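PDB 5OWU: importin subunit beta-1 from Saccharomyces cerevisiae, which imports proteins into the nucleus in partnership with importin alpha, the subunit that recognises the classical nuclear localization signal of the cargo. Local coordinates for residues Asp35-Phe40 / Asn67-Lys72; Lys250-Tyr255 / Trp290-Glu295; Glu444-Gln449 / Ile478-Gln483; Asp548-Thr553 / Gly600-Leu605. One frame throughout, in Å; residues are numbered along the deposited sequence. Where two conformers were deposited one is given.

In the fold
From the N terminus, interaction 1 comes first: it closes the excursion from the start of helix 37-48 to the loop after helix 55-67. Interaction 2 then joins helix 238-255 of HEAT 6 to helix 280-306 of HEAT 7. Interaction 3 folds the loop after helix 425-442 onto helix 467-484 of HEAT 11, and interaction 4 joins helix 536-553 of HEAT 13 to helix 595-607 of HEAT 14. Each closes before the next opens, so none nest or cross and none touch. Interactions 1 and 3 lie farthest apart, their centres about 62 Å apart on opposite sides of the chain's centre. All four are local closures spaced along one HEAT-repeat solenoid.

Interaction 1. Residues Asp35-Phe40 / Asn67-Lys72; sequences DNFLQF and NELVSK
F37 and E68 bring the two backbones nearest, CA to CA 9.4 Å, where the first turn of helix 37-48 faces the loop that follows helix 55-67. Side chains fill that gap. F37 is turned toward the loop with CG anti to its own N (chi1 -173°), and it offers the rim of its ring: CE1 lies 3.8 Å from E68 CB, near the ring plane. At the same rim CZ meets L69 CD2 at 4.2 Å, the branched tip of a leucine that also packs on W84 and on helix 109-126. One turn on, F40 brings CE2 to 4.1 Å from E68 CG, its ring standing almost perpendicular to the E68 carboxylate. The glutamate thus gives its methylene carbons to the two phenylalanines, while a bend at chi2 carries the carboxylate on to R83, its salt-bridge partner through OE1. R83 also makes a cation-pi contact with F37. Behind the rings, N36 caps the helix: its OD1 accepts from Q39 N at 3.1 Å along a nearly straight N-H (165°), although that nitrogen sits well above the amide plane. Chemically the contact is apolar at its touching atoms and ionic just beyond them. Because R83 serves both F37 and E68, it probably helps to fix the glutamate's rotation and to keep its carboxylate ionised beside buried rings.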
loop_
_atom_site.group_PDB
_atom_site.type_symbol
_atom_site.label_atom_id
_atom_site.label_comp_id
_atom_site.label_asym_id
_atom_site.label_seq_id
_atom_site.Cartn_x
_atom_site.Cartn_y
_atom_site.Cartn_z
ATOM N N ASP A 35 -0.633 22.463 -32.035
ATOM C CA ASP A 35 -1.031 23.525 -32.954
ATOM C C ASP A 35 -2.256 23.137 -33.764
ATOM O O ASP A 35 -3.079 23.998 -34.080
ATOM C CB ASP A 35 0.114 23.879 -33.908
ATOM C CG ASP A 35 1.325 24.431 -33.191
ATOM O OD1 ASP A 35 1.177 24.937 -32.057
ATOM O OD2 ASP A 35 2.425 24.354 -33.774
ATOM N N ASN A 36 -2.390 21.852 -34.122
ATOM C CA ASN A 36 -3.511 21.405 -34.949
ATOM C C ASN A 36 -3.891 19.986 -34.507
ATOM O O ASN A 36 -3.598 18.989 -35.169
ATOM C CB ASN A 36 -3.165 21.452 -36.436
ATOM C CG ASN A 36 -4.381 21.231 -37.326
ATOM O OD1 ASN A 36 -5.447 20.835 -36.858
ATOM N ND2 ASN A 36 -4.219 21.478 -38.622
ATOM N N PHE A 37 -4.587 19.896 -33.375
ATOM C CA PHE A 37 -4.926 18.583 -32.845
ATOM C C PHE A 37 -5.788 17.796 -33.823
ATOM O O PHE A 37 -5.619 16.584 -33.963
ATOM C CB PHE A 37 -5.638 18.708 -31.500
ATOM C CG PHE A 37 -5.871 17.384 -30.833
ATOM C CD1 PHE A 37 -4.811 16.681 -30.294
ATOM C CD2 PHE A 37 -7.138 16.829 -30.768
ATOM C CE1 PHE A 37 -5.012 15.451 -29.688
ATOM C CE2 PHE A 37 -7.344 15.600 -30.165
ATOM C CZ PHE A 37 -6.284 14.913 -29.631
ATOM N N LEU A 38 -6.724 18.462 -34.500
ATOM C CA LEU A 38 -7.552 17.767 -35.483
ATOM C C LEU A 38 -6.683 17.020 -36.487
ATOM O O LEU A 38 -6.873 15.820 -36.724
ATOM C CB LEU A 38 -8.470 18.768 -36.195
ATOM C CG LEU A 38 -9.600 18.242 -37.095
ATOM C CD1 LEU A 38 -10.491 19.407 -37.501
ATOM C CD2 LEU A 38 -9.109 17.529 -38.345
ATOM N N GLN A 39 -5.713 17.716 -37.086
ATOM C CA GLN A 39 -4.862 17.072 -38.083
ATOM C C GLN A 39 -3.978 16.002 -37.445
ATOM O O GLN A 39 -3.801 14.920 -38.011
ATOM C CB GLN A 39 -4.007 18.118 -38.806
ATOM C CG GLN A 39 -3.151 17.529 -39.920
ATOM C CD GLN A 39 -2.269 18.561 -40.621
ATOM O OE1 GLN A 39 -1.763 19.497 -39.997
ATOM N NE2 GLN A 39 -2.077 18.383 -41.924
ATOM N N PHE A 40 -3.397 16.294 -36.282
ATOM C CA PHE A 40 -2.573 15.312 -35.578
ATOM C C PHE A 40 -3.333 14.001 -35.365
ATOM O O PHE A 40 -2.817 12.907 -35.634
ATOM C CB PHE A 40 -2.124 15.918 -34.246
ATOM C CG PHE A 40 -1.470 14.946 -33.317
ATOM C CD1 PHE A 40 -0.105 14.741 -33.357
ATOM C CD2 PHE A 40 -2.220 14.252 -32.384
ATOM C CE1 PHE A 40 0.503 13.851 -32.491
ATOM C CE2 PHE A 40 -1.623 13.357 -31.522
ATOM C CZ PHE A 40 -0.258 13.155 -31.575
ATOM N N ASN A 67 -2.778 8.374 -25.775
ATOM C CA ASN A 67 -2.272 9.117 -24.633
ATOM C C ASN A 67 -2.616 10.596 -24.697
ATOM O O ASN A 67 -2.403 11.295 -23.704
ATOM C CB ASN A 67 -0.761 8.937 -24.525
ATOM C CG ASN A 67 -0.378 7.559 -24.012
ATOM O OD1 ASN A 67 -1.149 6.911 -23.293
ATOM N ND2 ASN A 67 0.812 7.106 -24.379
ATOM N N GLU A 68 -3.135 11.090 -25.820
ATOM C CA GLU A 68 -3.716 12.431 -25.849
ATOM C C GLU A 68 -5.228 12.428 -25.622
ATOM O O GLU A 68 -5.870 13.476 -25.755
ATOM C CB GLU A 68 -3.400 13.117 -27.181
ATOM C CG GLU A 68 -1.916 13.338 -27.432
ATOM C CD GLU A 68 -1.264 14.216 -26.379
ATOM O OE1 GLU A 68 -1.928 15.152 -25.895
ATOM O OE2 GLU A 68 -0.097 13.962 -26.023
ATOM N N LEU A 69 -5.807 11.281 -25.286
ATOM C CA LEU A 69 -7.249 11.151 -25.133
ATOM C C LEU A 69 -7.675 10.687 -23.750
ATOM O O LEU A 69 -8.770 11.041 -23.305
ATOM C CB LEU A 69 -7.805 10.174 -26.184
ATOM C CG LEU A 69 -7.762 10.650 -27.636
ATOM C CD1 LEU A 69 -8.207 9.545 -28.583
ATOM C CD2 LEU A 69 -8.618 11.888 -27.830
ATOM N N VAL A 70 -6.839 9.920 -23.055
ATOM C CA VAL A 70 -7.123 9.491 -21.694
ATOM C C VAL A 70 -5.874 9.711 -20.859
ATOM O O VAL A 70 -4.754 9.751 -21.369
ATOM C CB VAL A 70 -7.570 8.016 -21.616
ATOM C CG1 VAL A 70 -8.949 7.850 -22.232
ATOM C CG2 VAL A 70 -6.548 7.111 -22.310
ATOM N N SER A 71 -6.089 9.865 -19.555
ATOM C CA SER A 71 -5.009 10.088 -18.608
ATOM C C SER A 71 -5.408 9.480 -17.275
ATOM O O SER A 71 -6.582 9.194 -17.026
ATOM C CB SER A 71 -4.707 11.582 -18.443
ATOM O OG SER A 71 -3.734 11.801 -17.441
ATOM N N LYS A 72 -4.414 9.273 -16.415
ATOM C CA LYS A 72 -4.714 8.927 -15.031
ATOM C C LYS A 72 -5.220 10.150 -14.278
ATOM O O LYS A 72 -6.229 10.082 -13.567
ATOM C CB LYS A 72 -3.478 8.340 -14.349
ATOM C CG LYS A 72 -3.213 6.877 -14.700
ATOM C CD LYS A 72 -2.171 6.250 -13.774
ATOM C CE LYS A 72 -2.725 6.020 -12.368
ATOM N NZ LYS A 72 -1.706 5.447 -11.447
#

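Interaction 2. Residues Lys250-Tyr255 / Trp290-Glu295; sequences KIMSLY and WSTICE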
loop_
_atom_site.group_PDB
_atom_site.type_symbol
_atom_site.label_atom_id
_atom_site.label_comp_id
_atom_site.label_asym_id
_atom_site.label_seq_id
_atom_site.Cartn_x
_atom_site.Cartn_y
_atom_site.Cartn_z
ATOM N N LYS A 250 -13.271 -11.320 -7.664
ATOM C CA LYS A 250 -13.639 -9.914 -7.777
ATOM C C LYS A 250 -15.133 -9.720 -7.540
ATOM O O LYS A 250 -15.552 -8.748 -6.894
ATOM C CB LYS A 250 -13.230 -9.381 -9.145
ATOM C CG LYS A 250 -12.604 -7.995 -9.085
ATOM C CD LYS A 250 -12.762 -7.219 -10.389
ATOM C CE LYS A 250 -12.104 -5.851 -10.308
ATOM N NZ LYS A 250 -12.655 -5.043 -9.175
ATOM N N ILE A 251 -15.953 -10.638 -8.050
ATOM C CA ILE A 251 -17.393 -10.567 -7.818
ATOM C C ILE A 251 -17.704 -10.702 -6.339
ATOM O O ILE A 251 -18.600 -10.034 -5.821
ATOM C CB ILE A 251 -18.130 -11.648 -8.631
ATOM C CG1 ILE A 251 -18.077 -11.311 -10.122
ATOM C CG2 ILE A 251 -19.588 -11.771 -8.166
ATOM C CD1 ILE A 251 -18.473 -12.464 -11.030
ATOM N N MET A 252 -17.015 -11.605 -5.643
ATOM C CA MET A 252 -17.263 -11.753 -4.213
ATOM C C MET A 252 -16.927 -10.460 -3.483
ATOM O O MET A 252 -17.698 -9.994 -2.633
ATOM C CB MET A 252 -16.447 -12.924 -3.663
ATOM C CG MET A 252 -16.516 -13.121 -2.145
ATOM S SD MET A 252 -18.114 -13.682 -1.544
ATOM C CE MET A 252 -18.246 -15.278 -2.372
ATOM N N SER A 253 -15.792 -9.846 -3.830
ATOM C CA SER A 253 -15.390 -8.612 -3.163
ATOM C C SER A 253 -16.367 -7.470 -3.441
ATOM O O SER A 253 -16.699 -6.702 -2.533
ATOM C CB SER A 253 -13.971 -8.229 -3.593
ATOM O OG SER A 253 -13.582 -7.017 -2.977
ATOM N N LEU A 254 -16.851 -7.347 -4.679
ATOM C CA LEU A 254 -17.695 -6.209 -5.053
ATOM C C LEU A 254 -19.176 -6.420 -4.756
ATOM O O LEU A 254 -19.887 -5.468 -4.422
ATOM C CB LEU A 254 -17.536 -5.912 -6.544
ATOM C CG LEU A 254 -16.244 -5.237 -6.983
ATOM C CD1 LEU A 254 -16.254 -5.093 -8.497
ATOM C CD2 LEU A 254 -16.095 -3.879 -6.311
ATOM N N TYR A 255 -19.660 -7.642 -4.898
ATOM C CA TYR A 255 -21.075 -7.962 -4.787
ATOM C C TYR A 255 -21.307 -9.050 -3.748
ATOM O O TYR A 255 -22.182 -9.897 -3.916
ATOM C CB TYR A 255 -21.632 -8.381 -6.147
ATOM C CG TYR A 255 -21.491 -7.301 -7.194
ATOM C CD1 TYR A 255 -22.283 -6.160 -7.145
ATOM C CD2 TYR A 255 -20.560 -7.411 -8.222
ATOM C CE1 TYR A 255 -22.155 -5.156 -8.089
ATOM C CE2 TYR A 255 -20.429 -6.404 -9.182
ATOM C CZ TYR A 255 -21.230 -5.283 -9.102
ATOM O OH TYR A 255 -21.121 -4.280 -10.034
ATOM N N TRP A 290 -11.306 -18.477 -1.025
ATOM C CA TRP A 290 -11.711 -18.444 0.377
ATOM C C TRP A 290 -11.012 -17.322 1.142
ATOM O O TRP A 290 -11.605 -16.741 2.064
ATOM C CB TRP A 290 -11.487 -19.814 1.014
ATOM C CG TRP A 290 -12.624 -20.713 0.665
ATOM C CD1 TRP A 290 -12.669 -21.638 -0.339
ATOM C CD2 TRP A 290 -13.911 -20.737 1.291
ATOM N NE1 TRP A 290 -13.905 -22.243 -0.369
ATOM C CE2 TRP A 290 -14.685 -21.705 0.620
ATOM C CE3 TRP A 290 -14.486 -20.031 2.355
ATOM C CZ2 TRP A 290 -15.992 -21.994 0.987
ATOM C CZ3 TRP A 290 -15.784 -20.315 2.712
ATOM C CH2 TRP A 290 -16.525 -21.289 2.029
ATOM N N SER A 291 -9.788 -16.961 0.745
ATOM C CA SER A 291 -9.150 -15.792 1.339
ATOM C C SER A 291 -9.942 -14.530 1.033
ATOM O O SER A 291 -10.093 -13.663 1.898
ATOM C CB SER A 291 -7.707 -15.657 0.847
ATOM O OG SER A 291 -6.878 -16.665 1.410
ATOM N N THR A 292 -10.460 -14.406 -0.193
ATOM C CA THR A 292 -11.291 -13.247 -0.516
ATOM C C THR A 292 -12.512 -13.192 0.393
ATOM O O THR A 292 -12.840 -12.135 0.956
ATOM C CB THR A 292 -11.715 -13.287 -1.987
ATOM O OG1 THR A 292 -10.552 -13.270 -2.825
ATOM C CG2 THR A 292 -12.564 -12.089 -2.330
ATOM N N ILE A 293 -13.194 -14.330 0.564
ATOM C CA ILE A 293 -14.333 -14.366 1.486
ATOM C C ILE A 293 -13.928 -13.865 2.870
ATOM O O ILE A 293 -14.587 -12.992 3.457
ATOM C CB ILE A 293 -14.918 -15.785 1.562
ATOM C CG1 ILE A 293 -15.591 -16.138 0.234
ATOM C CG2 ILE A 293 -15.917 -15.893 2.708
ATOM C CD1 ILE A 293 -16.083 -17.581 0.157
ATOM N N CYS A 294 -12.871 -14.446 3.437
ATOM C CA CYS A 294 -12.461 -14.042 4.779
ATOM C C CYS A 294 -12.161 -12.549 4.840
ATOM O O CYS A 294 -12.571 -11.865 5.781
ATOM C CB CYS A 294 -11.242 -14.845 5.231
ATOM S SG CYS A 294 -11.616 -16.547 5.661
ATOM N N GLU A 295 -11.429 -12.029 3.852
ATOM C CA GLU A 295 -11.088 -10.607 3.858
ATOM C C GLU A 295 -12.340 -9.744 3.881
ATOM O O GLU A 295 -12.395 -8.726 4.592
ATOM C CB GLU A 295 -10.232 -10.263 2.637
ATOM C CG GLU A 295 -8.874 -10.935 2.634
ATOM C CD GLU A 295 -8.170 -10.813 1.297
ATOM O OE1 GLU A 295 -8.731 -10.165 0.390
ATOM O OE2 GLU A 295 -7.061 -11.371 1.155
#
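I293, the residue that meets M252 across this contact, also lies over one face of the W290 indole: its CD1 stands 3.6 Å above the ring plane, displaced from the ring centre to its margin. At the ring's polar edge NE1 hydrogen-bonds to T271 OG1, and the tryptophan packs further on S321 and V325 of helix 317-332. I293 therefore links the indole to the seam between the two helices. From the other helix comes M252, its chain curled at chi2 and chi3. That curl lays CG, SD and CE round one methylene: CE is 3.8 Å and SD 3.9 Å from I293 CG1. The end methyl reaches on to I293 CD1, with CE 4.0 Å from it. T292 closes the other flank. It is turned toward the partner helix, and its methyl CG2 lies 4.1 Å from M252 CG, the two side chains running past each other in opposite senses. The same methyl is 4.3 Å from S253 CB. The hydroxyls are bonded beside the apolar patch: T292 OG1 to E288 O of its own helix, S253 OG to E296 OE2 across the pair. The two helix segments run nearly parallel, 12° between their directions, with their axes 9.3 Å apart at closest approach; each belongs to the second helix of its repeat, HEAT 6 and HEAT 7. Next in line, helices 317-332 and 347-362 cover the far side of 290-295, whereas L209 and helix 213-216 pack on 250-255.

Interaction 3. Residues Glu444-Gln449 / Ile478-Gln483; sequences ESIDPQ and INLVEQ
I446 and L480 make this a small apolar contact between a loop and a helix: the loop joins helix 425-442 to helix 452-463, and it folds against helix 467-484, the second helix of HEAT 11. Methyl meets methyl, I446 CD1 lying 4.0 Å from L480 CD2. The isoleucine sets out toward the helix, and its CG1 branch, anti to the carbonyl carbon with chi1 -49°, carries CD1 outward in an extended chain. L480 sets off less directly, but its branched end swings in and crosses the isoleucine at about a right angle. Nearer the solvent, the backbones approach at E444 and Q483, CA to CA 8.2 Å, and in the conformer given the glutamate chain curls toward the end of the helix. Farther along the loop D447 OD2 accepts from Q450 N, just ahead of helix 452-463. N479 ND2 pins helix 467-484 to G436 O of helix 425-442. I446 and L480 both rest on V455 of helix 452-463, and L480 also touches A439 of helix 425-442. The pair therefore sits where three successive helices converge, with helix 516-530 packing on another side of 478-483.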
loop_
_atom_site.group_PDB
_atom_site.type_symbol
_atom_site.label_atom_id
_atom_site.label_comp_id
_atom_site.label_asym_id
_atom_site.label_seq_id
_atom_site.Cartn_x
_atom_site.Cartn_y
_atom_site.Cartn_z
ATOM N N GLU A 444 2.230 -13.124 27.185
ATOM C CA GLU A 444 2.023 -13.553 28.557
ATOM C C GLU A 444 1.775 -15.057 28.660
ATOM O O GLU A 444 1.788 -15.593 29.772
ATOM C CB GLU A 444 0.860 -12.767 29.146
ATOM C CG GLU A 444 1.127 -11.265 29.242
ATOM C CD GLU A 444 1.047 -10.550 27.897
ATOM O OE1 GLU A 444 0.500 -11.130 26.936
ATOM O OE2 GLU A 444 1.533 -9.402 27.801
ATOM N N SER A 445 1.542 -15.744 27.526
ATOM C CA SER A 445 1.377 -17.201 27.524
ATOM C C SER A 445 2.672 -17.921 27.896
ATOM O O SER A 445 2.635 -19.107 28.250
ATOM C CB SER A 445 0.913 -17.719 26.150
ATOM O OG SER A 445 1.785 -17.325 25.097
ATOM N N ILE A 446 3.817 -17.248 27.799
ATOM C CA ILE A 446 5.106 -17.860 28.102
ATOM C C ILE A 446 5.443 -17.560 29.558
ATOM O O ILE A 446 5.845 -16.443 29.899
ATOM C CB ILE A 446 6.196 -17.350 27.163
ATOM C CG1 ILE A 446 5.721 -17.428 25.706
ATOM C CG2 ILE A 446 7.479 -18.162 27.377
ATOM C CD1 ILE A 446 6.647 -16.736 24.718
ATOM N N ASP A 447 5.294 -18.562 30.414
ATOM C CA ASP A 447 5.467 -18.355 31.843
ATOM C C ASP A 447 6.891 -17.883 32.139
ATOM O O ASP A 447 7.852 -18.562 31.750
ATOM C CB ASP A 447 5.173 -19.651 32.592
ATOM C CG ASP A 447 5.251 -19.489 34.094
ATOM O OD1 ASP A 447 4.231 -19.093 34.698
ATOM O OD2 ASP A 447 6.327 -19.754 34.672
ATOM N N PRO A 448 7.072 -16.753 32.837
ATOM C CA PRO A 448 8.438 -16.245 33.068
ATOM C C PRO A 448 9.389 -17.255 33.686
ATOM O O PRO A 448 10.574 -17.269 33.331
ATOM C CB PRO A 448 8.205 -15.051 34.004
ATOM C CG PRO A 448 6.831 -14.600 33.701
ATOM C CD PRO A 448 6.052 -15.846 33.393
ATOM N N GLN A 449 8.919 -18.086 34.614
ATOM C CA GLN A 449 9.796 -19.060 35.254
ATOM C C GLN A 449 9.903 -20.353 34.458
ATOM O O GLN A 449 11.000 -20.902 34.309
ATOM C CB GLN A 449 9.304 -19.376 36.672
ATOM C CG GLN A 449 9.829 -18.435 37.747
ATOM C CD GLN A 449 9.124 -17.095 37.746
ATOM O OE1 GLN A 449 7.895 -17.028 37.780
ATOM N NE2 GLN A 449 9.901 -16.017 37.705
ATOM N N ILE A 478 12.416 -9.316 18.686
ATOM C CA ILE A 478 11.693 -8.050 18.610
ATOM C C ILE A 478 10.296 -8.211 19.205
ATOM O O ILE A 478 9.877 -7.432 20.070
ATOM C CB ILE A 478 11.649 -7.545 17.157
ATOM C CG1 ILE A 478 13.040 -7.061 16.743
ATOM C CG2 ILE A 478 10.629 -6.407 16.997
ATOM C CD1 ILE A 478 13.188 -6.817 15.243
ATOM N N ASN A 479 9.565 -9.247 18.776
ATOM C CA ASN A 479 8.211 -9.459 19.302
ATOM C C ASN A 479 8.215 -9.630 20.817
ATOM O O ASN A 479 7.372 -9.057 21.522
ATOM C CB ASN A 479 7.576 -10.677 18.645
ATOM C CG ASN A 479 7.287 -10.459 17.189
ATOM O OD1 ASN A 479 7.401 -9.345 16.693
ATOM N ND2 ASN A 479 6.889 -11.521 16.492
ATOM N N LEU A 480 9.137 -10.444 21.336
ATOM C CA LEU A 480 9.203 -10.662 22.776
ATOM C C LEU A 480 9.380 -9.353 23.521
ATOM O O LEU A 480 8.666 -9.076 24.494
ATOM C CB LEU A 480 10.347 -11.611 23.121
ATOM C CG LEU A 480 10.087 -13.102 22.974
ATOM C CD1 LEU A 480 11.393 -13.859 23.164
ATOM C CD2 LEU A 480 9.041 -13.570 23.976
ATOM N N VAL A 481 10.351 -8.542 23.093
ATOM C CA VAL A 481 10.629 -7.293 23.793
ATOM C C VAL A 481 9.436 -6.351 23.693
ATOM O O VAL A 481 9.016 -5.747 24.685
ATOM C CB VAL A 481 11.913 -6.650 23.238
ATOM C CG1 VAL A 481 12.130 -5.251 23.819
ATOM C CG2 VAL A 481 13.102 -7.540 23.534
ATOM N N GLU A 482 8.867 -6.220 22.491
ATOM C CA GLU A 482 7.745 -5.305 22.297
ATOM C C GLU A 482 6.557 -5.685 23.173
ATOM O O GLU A 482 5.907 -4.815 23.768
ATOM C CB GLU A 482 7.334 -5.289 20.822
ATOM C CG GLU A 482 8.214 -4.433 19.931
ATOM C CD GLU A 482 7.796 -4.487 18.473
ATOM O OE1 GLU A 482 6.954 -5.339 18.119
ATOM O OE2 GLU A 482 8.316 -3.681 17.678
ATOM N N GLN A 483 6.261 -6.979 23.275
ATOM C CA GLN A 483 5.066 -7.401 23.989
ATOM C C GLN A 483 5.282 -7.531 25.489
ATOM O O GLN A 483 4.312 -7.436 26.243
ATOM C CB GLN A 483 4.563 -8.730 23.415
ATOM C CG GLN A 483 4.134 -8.626 21.966
ATOM C CD GLN A 483 2.935 -7.713 21.794
ATOM O OE1 GLN A 483 2.957 -6.775 20.999
ATOM N NE2 GLN A 483 1.883 -7.987 22.550
#

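Interaction 4. Residues Asp548-Thr553 / Gly600-Leu605; sequences DKLGQT and GLFFRL
L550, whose side chain carries this contact, has its backbone O held by the hydroxyl of T553 at 2.7 Å from OG1, which donates in the carbonyl plane along a lone pair. That same OG1 accepts from Q573 NE2, so one hydroxyl ties the last turn of helix 536-553 to helix 563-586. Nearby, K549 NZ divides itself between Q552 OE1, at 3.0 Å, and N508 OD1. These polar bonds occupy one flank of the helix; L550 leaves from another. A chi1 of -175° swings the leucine's CG beside its carbonyl carbon and out at helix 595-607, where its two methyls spread. CD1 meets L605 CD1 end on, methyl tip to methyl tip at 4.1 Å. CD2 goes into the fork between L601 and F602, 4.3 Å from L601 CD1 and 4.1 Å from F602 CE1. F602 begins by pointing away, yet its ring comes back far enough to present CE1, lying across the leucine and packing behind on L580, V618, A621 and I622. One side chain thus touches three, all through carbon, and M554 extends the apolar patch by reaching both L601 and L605. The axes of the two helix segments come within 11.5 Å and cross at 33°, a spacing bridged here chiefly by L550. The first helices of HEAT 13 and HEAT 14 lie side by side in this way, the inter-repeat packing that builds a HEAT superhelix.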
loop_
_atom_site.group_PDB
_atom_site.type_symbol
_atom_site.label_atom_id
_atom_site.label_comp_id
_atom_site.label_asym_id
_atom_site.label_seq_id
_atom_site.Cartn_x
_atom_site.Cartn_y
_atom_site.Cartn_z
ATOM N N ASP A 548 32.331 1.313 17.258
ATOM C CA ASP A 548 33.447 0.484 16.817
ATOM C C ASP A 548 33.138 -0.170 15.474
ATOM O O ASP A 548 33.964 -0.159 14.553
ATOM C CB ASP A 548 33.759 -0.578 17.876
ATOM C CG ASP A 548 34.208 0.023 19.205
ATOM O OD1 ASP A 548 34.032 1.242 19.412
ATOM O OD2 ASP A 548 34.726 -0.735 20.055
ATOM N N LYS A 549 31.930 -0.724 15.335
ATOM C CA LYS A 549 31.605 -1.442 14.108
ATOM C C LYS A 549 31.644 -0.510 12.911
ATOM O O LYS A 549 32.148 -0.874 11.839
ATOM C CB LYS A 549 30.233 -2.101 14.229
ATOM C CG LYS A 549 29.928 -3.099 13.121
ATOM C CD LYS A 549 30.757 -4.369 13.288
ATOM C CE LYS A 549 30.545 -5.318 12.130
ATOM N NZ LYS A 549 31.327 -6.577 12.283
ATOM N N LEU A 550 31.126 0.707 13.072
ATOM C CA LEU A 550 31.217 1.661 11.978
ATOM C C LEU A 550 32.674 1.841 11.577
ATOM O O LEU A 550 33.028 1.731 10.395
ATOM C CB LEU A 550 30.578 2.992 12.382
ATOM C CG LEU A 550 30.481 4.080 11.313
ATOM C CD1 LEU A 550 29.696 3.588 10.112
ATOM C CD2 LEU A 550 29.853 5.353 11.894
ATOM N N GLY A 551 33.546 2.054 12.567
ATOM C CA GLY A 551 34.965 2.176 12.276
ATOM C C GLY A 551 35.463 1.012 11.454
ATOM O O GLY A 551 36.159 1.196 10.451
ATOM N N GLN A 552 35.066 -0.202 11.835
ATOM C CA GLN A 552 35.560 -1.379 11.136
ATOM C C GLN A 552 35.164 -1.335 9.670
ATOM O O GLN A 552 35.994 -1.580 8.783
ATOM C CB GLN A 552 35.027 -2.639 11.811
ATOM C CG GLN A 552 35.563 -3.917 11.226
ATOM C CD GLN A 552 34.863 -5.126 11.790
ATOM O OE1 GLN A 552 33.911 -5.640 11.197
ATOM N NE2 GLN A 552 35.320 -5.582 12.947
ATOM N N THR A 553 33.904 -0.983 9.387
ATOM C CA THR A 553 33.479 -0.981 7.993
ATOM C C THR A 553 34.243 0.064 7.205
ATOM O O THR A 553 34.444 -0.088 5.992
ATOM C CB THR A 553 31.972 -0.731 7.869
ATOM O OG1 THR A 553 31.652 0.590 8.330
ATOM C CG2 THR A 553 31.178 -1.779 8.655
ATOM N N GLY A 600 33.656 13.402 12.883
ATOM C CA GLY A 600 34.792 13.054 12.048
ATOM C C GLY A 600 34.473 11.902 11.120
ATOM O O GLY A 600 34.757 11.948 9.920
ATOM N N LEU A 601 33.843 10.856 11.660
ATOM C CA LEU A 601 33.450 9.721 10.836
ATOM C C LEU A 601 32.383 10.121 9.828
ATOM O O LEU A 601 32.469 9.778 8.639
ATOM C CB LEU A 601 32.964 8.588 11.737
ATOM C CG LEU A 601 34.007 8.058 12.711
ATOM C CD1 LEU A 601 33.383 6.996 13.629
ATOM C CD2 LEU A 601 35.227 7.532 11.950
ATOM N N PHE A 602 31.388 10.891 10.272
ATOM C CA PHE A 602 30.275 11.207 9.385
ATOM C C PHE A 602 30.759 12.015 8.187
ATOM O O PHE A 602 30.472 11.669 7.033
ATOM C CB PHE A 602 29.183 11.943 10.164
ATOM C CG PHE A 602 28.546 11.113 11.261
ATOM C CD1 PHE A 602 28.541 9.724 11.196
ATOM C CD2 PHE A 602 27.954 11.722 12.355
ATOM C CE1 PHE A 602 27.964 8.966 12.200
ATOM C CE2 PHE A 602 27.371 10.965 13.364
ATOM C CZ PHE A 602 27.375 9.586 13.283
ATOM N N PHE A 603 31.543 13.062 8.434
ATOM C CA PHE A 603 32.124 13.801 7.322
ATOM C C PHE A 603 32.914 12.878 6.406
ATOM O O PHE A 603 32.778 12.950 5.179
ATOM C CB PHE A 603 32.999 14.940 7.846
ATOM C CG PHE A 603 32.214 16.085 8.415
ATOM C CD1 PHE A 603 31.147 16.617 7.716
ATOM C CD2 PHE A 603 32.524 16.610 9.659
ATOM C CE1 PHE A 603 30.411 17.665 8.238
ATOM C CE2 PHE A 603 31.792 17.659 10.184
ATOM C CZ PHE A 603 30.736 18.185 9.472
ATOM N N ARG A 604 33.712 11.971 6.976
ATOM C CA ARG A 604 34.444 11.046 6.122
ATOM C C ARG A 604 33.476 10.259 5.251
ATOM O O ARG A 604 33.641 10.181 4.025
ATOM C CB ARG A 604 35.323 10.126 6.970
ATOM C CG ARG A 604 36.579 10.821 7.487
ATOM C CD ARG A 604 37.288 10.004 8.547
ATOM N NE ARG A 604 37.653 8.678 8.064
ATOM C CZ ARG A 604 38.092 7.694 8.842
ATOM N NH1 ARG A 604 38.218 7.881 10.150
ATOM N NH2 ARG A 604 38.396 6.516 8.315
ATOM N N LEU A 605 32.406 9.736 5.858
ATOM C CA LEU A 605 31.417 9.003 5.080
ATOM C C LEU A 605 30.809 9.883 4.002
ATOM O O LEU A 605 30.503 9.409 2.902
ATOM C CB LEU A 605 30.331 8.455 6.004
ATOM C CG LEU A 605 30.788 7.311 6.905
ATOM C CD1 LEU A 605 29.767 7.067 8.002
ATOM C CD2 LEU A 605 31.008 6.045 6.089
#